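Quinone oxidoreductase (Thermus thermophilus, PDB 1IZ0) binds NADPH and probably uses it as the reductant that converts quinones to their reduced forms. Local coordinates at residues V109-A114 against V143-A148; L93-G98 against P263-E268; L165-A168 against E173-T176; E203-L208 against G212-I217. One frame throughout, in Å; residues are numbered along the deposited sequence.

Interaction 2 spans the longest loop: it opens at L93-G98, which starts on a short strand of the mixed sheet of the GroES-like part, and closes at P263-E268, after helix 251-261. The other three contacts all nest inside it, follow one another in series, and none crosses another. Interaction 1 comes first, packing helix 108-120 against helix 137-148. Interaction 3 then closes a short helix-to-strand loop, laying helix 164-168 over edge strand 173-176 of the six-stranded parallel sheet. Interaction 4 makes a similar return, from helix 201-205 and its following turn to an inner strand, 212-216. Interaction 1 touches each of the others, through A148 and R264, V143 and P166, and T113 and I217.

Interaction 1 (V109-A114 against V143-A148); sequences VSFLTA and VQVARA
V145 and F111 make the tightest touch here: methyl CG2 of V145 lies 3.7 Å from CD1 of the F111 ring, approaching it obliquely. The same methyl also meets the CB of A114, at 4.1 Å, so one valine branch sits against both F111 and A114. That branch gets there because the other methyl, CG1, stands anti to the backbone N (chi1 177°), which turns CG2 out to the partner helix. At the far end of the ring, NE2 of Q144 approaches the edge at CZ, 4.1 Å away, with the amide plane 89° from the ring plane. These are two consecutive helices of the chain: 137-148 follows strand 128-131 of the Rossmann-type sheet and starts at A137, an NADPH-binding residue. The axes of 109-114 and 143-148 come within 9.6 Å and cross at -43°. S110 rests on A137 and A141 of helix 137-148. Further out, the Q144 amide is held at both ends: OE1 accepts a hydrogen bond from the backbone N of R270, and NE2 makes a weak one to the carbonyl O of T140. The F111 ring meets that of F107, their planes about 30° apart, and also touches A141 and P271. Within helix 108-120, the carbonyl O of V109 takes both N and OG1 of T113, from opposite faces of its plane, with OG1 at 2.7 Å.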
loop_
_atom_site.group_PDB
_atom_site.type_symbol
_atom_site.label_atom_id
_atom_site.label_comp_id
_atom_site.label_asym_id
_atom_site.label_seq_id
_atom_site.Cartn_x
_atom_site.Cartn_y
_atom_site.Cartn_z
ATOM N N VAL A 109 -1.964 -0.819 4.688
ATOM C CA VAL A 109 -1.047 0.032 3.937
ATOM C C VAL A 109 -1.586 0.574 2.614
ATOM O O VAL A 109 -1.573 1.781 2.391
ATOM C CB VAL A 109 0.276 -0.702 3.663
ATOM C CG1 VAL A 109 1.193 0.174 2.814
ATOM C CG2 VAL A 109 0.938 -1.059 4.986
ATOM N N SER A 110 -2.067 -0.309 1.747
ATOM C CA SER A 110 -2.561 0.104 0.430
ATOM C C SER A 110 -3.707 1.109 0.464
ATOM O O SER A 110 -3.630 2.177 -0.151
ATOM C CB SER A 110 -3.000 -1.123 -0.380
ATOM O OG SER A 110 -1.963 -2.091 -0.442
ATOM N N PHE A 111 -4.772 0.776 1.183
ATOM C CA PHE A 111 -5.925 1.659 1.244
ATOM C C PHE A 111 -5.698 2.957 1.994
ATOM O O PHE A 111 -6.224 4.003 1.597
ATOM C CB PHE A 111 -7.122 0.887 1.801
ATOM C CG PHE A 111 -7.642 -0.138 0.842
ATOM C CD1 PHE A 111 -8.787 0.109 0.092
ATOM C CD2 PHE A 111 -6.926 -1.310 0.609
ATOM C CE1 PHE A 111 -9.207 -0.792 -0.882
ATOM C CE2 PHE A 111 -7.334 -2.218 -0.360
ATOM C CZ PHE A 111 -8.475 -1.959 -1.111
ATOM N N LEU A 112 -4.924 2.908 3.070
ATOM C CA LEU A 112 -4.637 4.124 3.814
ATOM C C LEU A 112 -3.774 5.033 2.945
ATOM O O LEU A 112 -3.965 6.251 2.916
ATOM C CB LEU A 112 -3.919 3.792 5.125
ATOM C CG LEU A 112 -4.883 3.366 6.239
ATOM C CD1 LEU A 112 -4.114 2.924 7.484
ATOM C CD2 LEU A 112 -5.801 4.541 6.562
ATOM N N THR A 113 -2.833 4.432 2.226
ATOM C CA THR A 113 -1.952 5.184 1.338
ATOM C C THR A 113 -2.728 5.850 0.208
ATOM O O THR A 113 -2.520 7.026 -0.091
ATOM C CB THR A 113 -0.884 4.271 0.703
ATOM O OG1 THR A 113 0.029 3.827 1.717
ATOM C CG2 THR A 113 -0.126 5.019 -0.386
ATOM N N ALA A 114 -3.622 5.095 -0.422
ATOM C CA ALA A 114 -4.409 5.629 -1.526
ATOM C C ALA A 114 -5.332 6.753 -1.077
ATOM O O ALA A 114 -5.380 7.813 -1.699
ATOM C CB ALA A 114 -5.236 4.511 -2.180
ATOM N N VAL A 143 -7.490 2.351 -7.346
ATOM C CA VAL A 143 -8.616 2.410 -8.269
ATOM C C VAL A 143 -9.935 2.352 -7.509
ATOM O O VAL A 143 -10.847 3.144 -7.765
ATOM C CB VAL A 143 -8.568 1.255 -9.298
ATOM C CG1 VAL A 143 -9.817 1.286 -10.181
ATOM C CG2 VAL A 143 -7.318 1.387 -10.167
ATOM N N GLN A 144 -10.035 1.418 -6.570
ATOM C CA GLN A 144 -11.256 1.267 -5.789
ATOM C C GLN A 144 -11.546 2.492 -4.930
ATOM O O GLN A 144 -12.686 2.947 -4.854
ATOM C CB GLN A 144 -11.161 0.033 -4.887
ATOM C CG GLN A 144 -11.110 -1.288 -5.641
ATOM C CD GLN A 144 -11.102 -2.480 -4.708
ATOM O OE1 GLN A 144 -12.082 -2.742 -4.019
ATOM N NE2 GLN A 144 -9.989 -3.203 -4.673
ATOM N N VAL A 145 -10.515 3.020 -4.271
ATOM C CA VAL A 145 -10.700 4.183 -3.416
ATOM C C VAL A 145 -11.078 5.415 -4.236
ATOM O O VAL A 145 -11.997 6.150 -3.873
ATOM C CB VAL A 145 -9.433 4.469 -2.598
ATOM C CG1 VAL A 145 -9.619 5.733 -1.771
ATOM C CG2 VAL A 145 -9.134 3.281 -1.695
ATOM N N ALA A 146 -10.380 5.629 -5.347
ATOM C CA ALA A 146 -10.668 6.762 -6.210
ATOM C C ALA A 146 -12.111 6.670 -6.688
ATOM O O ALA A 146 -12.820 7.675 -6.741
ATOM C CB ALA A 146 -9.719 6.772 -7.401
ATOM N N ARG A 147 -12.547 5.463 -7.038
ATOM C CA ARG A 147 -13.922 5.262 -7.503
ATOM C C ARG A 147 -14.926 5.649 -6.423
ATOM O O ARG A 147 -15.902 6.351 -6.697
ATOM C CB ARG A 147 -14.150 3.800 -7.895
ATOM C CG ARG A 147 -13.578 3.410 -9.244
ATOM C CD ARG A 147 -14.594 3.659 -10.345
ATOM N NE ARG A 147 -14.931 5.073 -10.481
ATOM C CZ ARG A 147 -16.029 5.517 -11.084
ATOM N NH1 ARG A 147 -16.897 4.655 -11.602
ATOM N NH2 ARG A 147 -16.260 6.823 -11.169
ATOM N N ALA A 148 -14.685 5.183 -5.198
ATOM C CA ALA A 148 -15.564 5.481 -4.071
ATOM C C ALA A 148 -15.595 6.977 -3.776
ATOM O O ALA A 148 -16.543 7.478 -3.167
ATOM C CB ALA A 148 -15.099 4.733 -2.836
#

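Interaction 2 (L93-G98 against P263-E268); sequences LPLPEG and PRLGRE
A type II beta turn from R264 to R267 presents L265 to P96 and L95, joining the loop that leaves helix 251-261 of the nucleotide-binding part to the chain running out of strand 93-94, which pairs with strand 70-75 in the mixed sheet. The turn is closed by the backbone bond from R267 N to R264 O. G266 occupies its third position, at phi 94°, where a CB would collide with the L265 carbonyl; that CB would also point at the P96 ring. L265 comes across the pyrrolidine ring of P96 at about a right angle, its CD1 standing 4.0 Å from the P96 CD. The same CD1 reaches CD2 of L95, at 4.3 Å. Closest of all is the turn's own carbonyl: O of L265 lies 3.4 Å from CG of P96. L265 also touches L99 and F107, while L95 packs back on R71 and A73 of strand 70-75. No hydrogen bond crosses between the two segments. Proline has no N-H to offer, and the contact is van der Waals packing of leucine methyls and proline ring carbons, with the L265 oxygen touching carbon and no directional bond.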
loop_
_atom_site.group_PDB
_atom_site.type_symbol
_atom_site.label_atom_id
_atom_site.label_comp_id
_atom_site.label_asym_id
_atom_site.label_seq_id
_atom_site.Cartn_x
_atom_site.Cartn_y
_atom_site.Cartn_z
ATOM N N LEU A 93 -7.085 -2.423 14.599
ATOM C CA LEU A 93 -8.084 -2.044 13.612
ATOM C C LEU A 93 -9.165 -3.128 13.510
ATOM O O LEU A 93 -8.902 -4.226 13.023
ATOM C CB LEU A 93 -7.386 -1.842 12.264
ATOM C CG LEU A 93 -8.150 -1.178 11.126
ATOM C CD1 LEU A 93 -9.092 -2.173 10.479
ATOM C CD2 LEU A 93 -8.903 0.034 11.671
ATOM N N PRO A 94 -10.396 -2.827 13.972
ATOM C CA PRO A 94 -11.518 -3.774 13.932
ATOM C C PRO A 94 -11.878 -4.134 12.494
ATOM O O PRO A 94 -11.869 -3.278 11.605
ATOM C CB PRO A 94 -12.653 -3.010 14.623
ATOM C CG PRO A 94 -11.955 -2.001 15.456
ATOM C CD PRO A 94 -10.828 -1.554 14.571
ATOM N N LEU A 95 -12.213 -5.399 12.276
ATOM C CA LEU A 95 -12.561 -5.877 10.944
ATOM C C LEU A 95 -14.012 -6.314 10.876
ATOM O O LEU A 95 -14.598 -6.697 11.887
ATOM C CB LEU A 95 -11.657 -7.053 10.570
ATOM C CG LEU A 95 -10.152 -6.773 10.622
ATOM C CD1 LEU A 95 -9.377 -8.067 10.498
ATOM C CD2 LEU A 95 -9.774 -5.824 9.507
ATOM N N PRO A 96 -14.617 -6.258 9.677
ATOM C CA PRO A 96 -16.015 -6.668 9.515
ATOM C C PRO A 96 -16.079 -8.184 9.641
ATOM O O PRO A 96 -15.147 -8.874 9.237
ATOM C CB PRO A 96 -16.355 -6.223 8.091
ATOM C CG PRO A 96 -15.323 -5.179 7.776
ATOM C CD PRO A 96 -14.084 -5.721 8.415
ATOM N N GLU A 97 -17.172 -8.698 10.194
ATOM C CA GLU A 97 -17.337 -10.136 10.343
ATOM C C GLU A 97 -17.209 -10.816 8.990
ATOM O O GLU A 97 -17.732 -10.324 7.992
ATOM C CB GLU A 97 -18.714 -10.444 10.933
ATOM C CG GLU A 97 -18.866 -9.980 12.360
ATOM C CD GLU A 97 -17.974 -10.763 13.296
ATOM O OE1 GLU A 97 -17.464 -10.171 14.277
ATOM O OE2 GLU A 97 -17.790 -11.978 13.046
ATOM N N GLY A 98 -16.508 -11.945 8.955
ATOM C CA GLY A 98 -16.356 -12.676 7.711
ATOM C C GLY A 98 -15.179 -12.301 6.823
ATOM O O GLY A 98 -14.868 -13.032 5.880
ATOM N N PRO A 263 -16.372 1.581 6.799
ATOM C CA PRO A 263 -17.744 1.208 6.432
ATOM C C PRO A 263 -17.815 0.598 5.033
ATOM O O PRO A 263 -18.824 0.005 4.659
ATOM C CB PRO A 263 -18.504 2.538 6.512
ATOM C CG PRO A 263 -17.739 3.299 7.580
ATOM C CD PRO A 263 -16.296 2.992 7.216
ATOM N N ARG A 264 -16.747 0.744 4.257
ATOM C CA ARG A 264 -16.738 0.215 2.901
ATOM C C ARG A 264 -15.943 -1.083 2.739
ATOM O O ARG A 264 -16.033 -1.745 1.706
ATOM C CB ARG A 264 -16.178 1.267 1.942
ATOM C CG ARG A 264 -17.001 2.533 1.840
ATOM C CD ARG A 264 -16.334 3.512 0.884
ATOM N NE ARG A 264 -17.241 4.578 0.465
ATOM C CZ ARG A 264 -17.635 5.579 1.246
ATOM N NH1 ARG A 264 -17.202 5.671 2.503
ATOM N NH2 ARG A 264 -18.475 6.484 0.764
ATOM N N LEU A 265 -15.169 -1.439 3.757
ATOM C CA LEU A 265 -14.342 -2.637 3.713
ATOM C C LEU A 265 -15.191 -3.895 3.675
ATOM O O LEU A 265 -16.001 -4.141 4.574
ATOM C CB LEU A 265 -13.433 -2.696 4.939
ATOM C CG LEU A 265 -11.990 -3.188 4.786
ATOM C CD1 LEU A 265 -11.500 -3.652 6.158
ATOM C CD2 LEU A 265 -11.888 -4.314 3.776
ATOM N N GLY A 266 -14.981 -4.701 2.642
ATOM C CA GLY A 266 -15.730 -5.932 2.510
ATOM C C GLY A 266 -16.954 -5.722 1.653
ATOM O O GLY A 266 -17.669 -6.672 1.336
ATOM N N ARG A 267 -17.196 -4.470 1.277
ATOM C CA ARG A 267 -18.347 -4.129 0.453
ATOM C C ARG A 267 -17.856 -3.526 -0.858
ATOM O O ARG A 267 -17.496 -4.266 -1.772
ATOM C CB ARG A 267 -19.270 -3.171 1.222
ATOM C CG ARG A 267 -20.022 -3.868 2.372
ATOM C CD ARG A 267 -20.809 -2.897 3.266
ATOM N NE ARG A 267 -21.836 -2.170 2.522
ATOM C CZ ARG A 267 -22.918 -2.730 1.988
ATOM N NH1 ARG A 267 -23.131 -4.034 2.112
ATOM N NH2 ARG A 267 -23.784 -1.987 1.317
ATOM N N GLU A 268 -17.826 -2.208 -0.987
ATOM C CA GLU A 268 -17.319 -1.682 -2.245
ATOM C C GLU A 268 -15.788 -1.728 -2.282
ATOM O O GLU A 268 -15.186 -1.674 -3.349
ATOM C CB GLU A 268 -17.836 -0.260 -2.528
ATOM C CG GLU A 268 -18.020 0.634 -1.334
ATOM C CD GLU A 268 -19.357 0.425 -0.650
ATOM O OE1 GLU A 268 -19.362 -0.102 0.483
ATOM O OE2 GLU A 268 -20.398 0.791 -1.250
#

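Interaction 3 (L165-A168 against E173-T176); sequences LPLA and EAAT
L167 leans on A174, helix against strand, within the beta-alpha-beta unit made by strand 152-157, helix 164-168 and strand 173-176. Strand 173-176 is the outermost on its side of the six-stranded parallel sheet of the Rossmann-type fold, and the helix packs over one face of it, at the surface of the protein. The apolar part of the contact is small. CB of L167 faces CB of A174 at 4.3 Å, with A174 CB pointing at the helix, and the shortest CA to CA distance, 5.8 Å, is between the same two residues. P166 also turns its ring this way but stops short of touching; it packs on A134 instead, while A174 finds a further neighbour in L163. Polar bonds do not cross between helix and strand. They serve the strand itself: E173 and A175 pair through their backbones with A155 of strand 152-157, and A175 also with A157. The CB of E173 points away from the helix; its OE2 forms a salt bridge with R183 and OE1 accepts a hydrogen bond from NE1 of W187. The rest of the contact is between L167 and the strand backbone. The L167 side chain sits off the usual leucine rotamers, chi1 -145°, and its CD2 lies over the strand, 4.3 Å from the CA of E173 and equally far from the N of A174.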
loop_
_atom_site.group_PDB
_atom_site.type_symbol
_atom_site.label_atom_id
_atom_site.label_comp_id
_atom_site.label_asym_id
_atom_site.label_seq_id
_atom_site.Cartn_x
_atom_site.Cartn_y
_atom_site.Cartn_z
ATOM N N LEU A 165 -7.812 -6.370 -14.774
ATOM C CA LEU A 165 -8.184 -6.179 -13.367
ATOM C C LEU A 165 -8.570 -4.735 -13.020
ATOM O O LEU A 165 -9.635 -4.484 -12.444
ATOM C CB LEU A 165 -7.039 -6.624 -12.452
ATOM C CG LEU A 165 -7.343 -7.594 -11.311
ATOM C CD1 LEU A 165 -6.212 -7.505 -10.270
ATOM C CD2 LEU A 165 -8.688 -7.265 -10.677
ATOM N N PRO A 166 -7.697 -3.766 -13.341
ATOM C CA PRO A 166 -7.999 -2.360 -13.041
ATOM C C PRO A 166 -9.295 -1.916 -13.721
ATOM O O PRO A 166 -10.098 -1.182 -13.145
ATOM C CB PRO A 166 -6.787 -1.620 -13.603
ATOM C CG PRO A 166 -5.690 -2.632 -13.492
ATOM C CD PRO A 166 -6.353 -3.899 -13.933
ATOM N N LEU A 167 -9.477 -2.359 -14.960
ATOM C CA LEU A 167 -10.666 -2.024 -15.737
ATOM C C LEU A 167 -11.874 -2.605 -14.994
ATOM O O LEU A 167 -12.906 -1.949 -14.833
ATOM C CB LEU A 167 -10.532 -2.635 -17.142
ATOM C CG LEU A 167 -11.062 -1.955 -18.412
ATOM C CD1 LEU A 167 -12.199 -2.786 -19.010
ATOM C CD2 LEU A 167 -11.495 -0.527 -18.119
ATOM N N ALA A 168 -11.728 -3.831 -14.508
ATOM C CA ALA A 168 -12.805 -4.484 -13.775
ATOM C C ALA A 168 -13.110 -3.763 -12.465
ATOM O O ALA A 168 -14.271 -3.687 -12.037
ATOM C CB ALA A 168 -12.439 -5.926 -13.502
ATOM N N GLU A 173 -10.677 3.770 -18.225
ATOM C CA GLU A 173 -9.851 3.219 -19.293
ATOM C C GLU A 173 -8.612 2.658 -18.627
ATOM O O GLU A 173 -8.226 3.118 -17.550
ATOM C CB GLU A 173 -9.441 4.290 -20.307
ATOM C CG GLU A 173 -10.574 4.796 -21.191
ATOM C CD GLU A 173 -10.068 5.603 -22.379
ATOM O OE1 GLU A 173 -9.257 6.531 -22.172
ATOM O OE2 GLU A 173 -10.483 5.314 -23.519
ATOM N N ALA A 174 -8.004 1.659 -19.255
ATOM C CA ALA A 174 -6.785 1.040 -18.739
ATOM C C ALA A 174 -5.799 1.062 -19.898
ATOM O O ALA A 174 -6.181 0.782 -21.032
ATOM C CB ALA A 174 -7.060 -0.396 -18.294
ATOM N N ALA A 175 -4.540 1.397 -19.633
ATOM C CA ALA A 175 -3.570 1.473 -20.718
ATOM C C ALA A 175 -2.146 1.105 -20.323
ATOM O O ALA A 175 -1.778 1.175 -19.157
ATOM C CB ALA A 175 -3.591 2.873 -21.309
ATOM N N THR A 176 -1.344 0.705 -21.306
ATOM C CA THR A 176 0.044 0.367 -21.035
ATOM C C THR A 176 0.764 1.703 -20.901
ATOM O O THR A 176 0.287 2.725 -21.402
ATOM C CB THR A 176 0.672 -0.429 -22.187
ATOM O OG1 THR A 176 0.569 0.332 -23.393
ATOM C CG2 THR A 176 -0.037 -1.770 -22.369
#

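Interaction 4 (E203-L208 against G212-I217); sequences ESLGLL and GRLVYI
L214 spreads over S204, its CD1 pressed to the CB of the serine at 3.5 Å, tighter than ordinary carbon packing. CG of L214 stands anti to the backbone N (chi1 -176°), which carries the isobutyl end up from the strand to the helix. Nearer its root, CB of L214 meets one methyl from each of two other leucines, CD2 of L205 and CD1 of L208, both at 4.3 Å. L208 reaches farther back along the strand: its CD2 lies over the peptide link between G212 and R213, 3.9 Å from the CA of G212 and 3.8 Å from the N of R213. G212 has to be bare here, since a CB on it would fall 2.8 Å from CB of L208. An alanine in place of L208 would lack both of these methyls and is likely to open a gap over the G212-R213 backbone and beside the L214 CB. The contact is the tight return from helix to strand in the Rossmann-type sheet: a type I turn from L205 to L208 leads the chain on from the helix, and it soon enters strand 212-216, which lies between strands 190-195 and 238-241. S204, buried, has its OG hydrogen-bonded to OE2 of E195. R213 leaves from the other face of the strand, with NH2 in a salt bridge with E127 and NH1 bonded to the A121 carbonyl. Farther along the chain, I217, an NADPH-binding residue, rests on T113 and A117 of helix 108-120.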
loop_
_atom_site.group_PDB
_atom_site.type_symbol
_atom_site.label_atom_id
_atom_site.label_comp_id
_atom_site.label_asym_id
_atom_site.label_seq_id
_atom_site.Cartn_x
_atom_site.Cartn_y
_atom_site.Cartn_z
ATOM N N GLU A 203 7.807 13.559 -17.226
ATOM C CA GLU A 203 6.848 13.110 -18.228
ATOM C C GLU A 203 5.453 13.023 -17.617
ATOM O O GLU A 203 4.456 13.338 -18.270
ATOM C CB GLU A 203 7.251 11.738 -18.781
ATOM C CG GLU A 203 8.628 11.701 -19.438
ATOM C CD GLU A 203 8.756 12.667 -20.609
ATOM O OE1 GLU A 203 7.908 12.607 -21.529
ATOM O OE2 GLU A 203 9.709 13.481 -20.617
ATOM N N SER A 204 5.384 12.586 -16.364
ATOM C CA SER A 204 4.102 12.473 -15.683
ATOM C C SER A 204 3.504 13.859 -15.517
ATOM O O SER A 204 2.295 14.035 -15.624
ATOM C CB SER A 204 4.270 11.821 -14.310
ATOM O OG SER A 204 4.654 10.464 -14.432
ATOM N N LEU A 205 4.364 14.842 -15.260
ATOM C CA LEU A 205 3.911 16.216 -15.083
ATOM C C LEU A 205 3.325 16.751 -16.380
ATOM O O LEU A 205 2.425 17.587 -16.363
ATOM C CB LEU A 205 5.072 17.103 -14.623
ATOM C CG LEU A 205 5.497 16.942 -13.159
ATOM C CD1 LEU A 205 6.845 17.595 -12.943
ATOM C CD2 LEU A 205 4.444 17.560 -12.241
ATOM N N GLY A 206 3.823 16.255 -17.507
ATOM C CA GLY A 206 3.313 16.708 -18.789
ATOM C C GLY A 206 1.903 16.213 -19.070
ATOM O O GLY A 206 1.243 16.697 -19.992
ATOM N N LEU A 207 1.435 15.256 -18.272
ATOM C CA LEU A 207 0.103 14.678 -18.449
ATOM C C LEU A 207 -0.962 15.480 -17.716
ATOM O O LEU A 207 -2.158 15.307 -17.956
ATOM C CB LEU A 207 0.070 13.250 -17.899
ATOM C CG LEU A 207 1.170 12.268 -18.310
ATOM C CD1 LEU A 207 1.044 10.995 -17.479
ATOM C CD2 LEU A 207 1.066 11.967 -19.795
ATOM N N LEU A 208 -0.522 16.347 -16.811
ATOM C CA LEU A 208 -1.439 17.146 -16.006
ATOM C C LEU A 208 -2.054 18.357 -16.684
ATOM O O LEU A 208 -1.423 19.016 -17.505
ATOM C CB LEU A 208 -0.733 17.608 -14.727
ATOM C CG LEU A 208 -0.328 16.514 -13.736
ATOM C CD1 LEU A 208 0.677 17.070 -12.735
ATOM C CD2 LEU A 208 -1.577 15.983 -13.032
ATOM N N GLY A 212 -3.296 20.765 -11.921
ATOM C CA GLY A 212 -3.027 19.365 -11.633
ATOM C C GLY A 212 -2.049 19.089 -10.508
ATOM O O GLY A 212 -1.197 19.919 -10.189
ATOM N N ARG A 213 -2.175 17.925 -9.879
ATOM C CA ARG A 213 -1.242 17.583 -8.819
ATOM C C ARG A 213 -0.755 16.148 -8.862
ATOM O O ARG A 213 -1.534 15.203 -9.046
ATOM C CB ARG A 213 -1.820 17.911 -7.432
ATOM C CG ARG A 213 -3.296 17.657 -7.254
ATOM C CD ARG A 213 -4.049 18.966 -7.054
ATOM N NE ARG A 213 -5.048 19.165 -8.103
ATOM C CZ ARG A 213 -6.312 18.753 -8.042
ATOM N NH1 ARG A 213 -6.771 18.108 -6.970
ATOM N NH2 ARG A 213 -7.123 18.990 -9.067
ATOM N N LEU A 214 0.557 16.008 -8.701
ATOM C CA LEU A 214 1.226 14.719 -8.697
ATOM C C LEU A 214 1.625 14.359 -7.266
ATOM O O LEU A 214 2.233 15.170 -6.560
ATOM C CB LEU A 214 2.472 14.779 -9.587
ATOM C CG LEU A 214 3.252 13.471 -9.790
ATOM C CD1 LEU A 214 3.703 13.383 -11.241
ATOM C CD2 LEU A 214 4.450 13.408 -8.835
ATOM N N VAL A 215 1.269 13.149 -6.844
ATOM C CA VAL A 215 1.602 12.670 -5.512
ATOM C C VAL A 215 2.739 11.675 -5.679
ATOM O O VAL A 215 2.566 10.621 -6.284
ATOM C CB VAL A 215 0.404 11.962 -4.849
ATOM C CG1 VAL A 215 0.774 11.530 -3.446
ATOM C CG2 VAL A 215 -0.800 12.898 -4.810
ATOM N N TYR A 216 3.909 12.014 -5.156
ATOM C CA TYR A 216 5.059 11.138 -5.288
ATOM C C TYR A 216 5.087 10.109 -4.166
ATOM O O TYR A 216 5.455 10.412 -3.030
ATOM C CB TYR A 216 6.335 11.974 -5.292
ATOM C CG TYR A 216 7.538 11.260 -5.852
ATOM C CD1 TYR A 216 8.319 10.427 -5.048
ATOM C CD2 TYR A 216 7.907 11.427 -7.187
ATOM C CE1 TYR A 216 9.446 9.781 -5.559
ATOM C CE2 TYR A 216 9.030 10.786 -7.711
ATOM C CZ TYR A 216 9.797 9.967 -6.891
ATOM O OH TYR A 216 10.917 9.344 -7.397
ATOM N N ILE A 217 4.684 8.888 -4.499
ATOM C CA ILE A 217 4.642 7.790 -3.543
ATOM C C ILE A 217 5.755 6.778 -3.813
ATOM O O ILE A 217 6.126 6.007 -2.927
ATOM C CB ILE A 217 3.290 7.062 -3.606
ATOM C CG1 ILE A 217 2.159 8.062 -3.378
ATOM C CG2 ILE A 217 3.244 5.957 -2.561
ATOM C CD1 ILE A 217 0.779 7.501 -3.633
#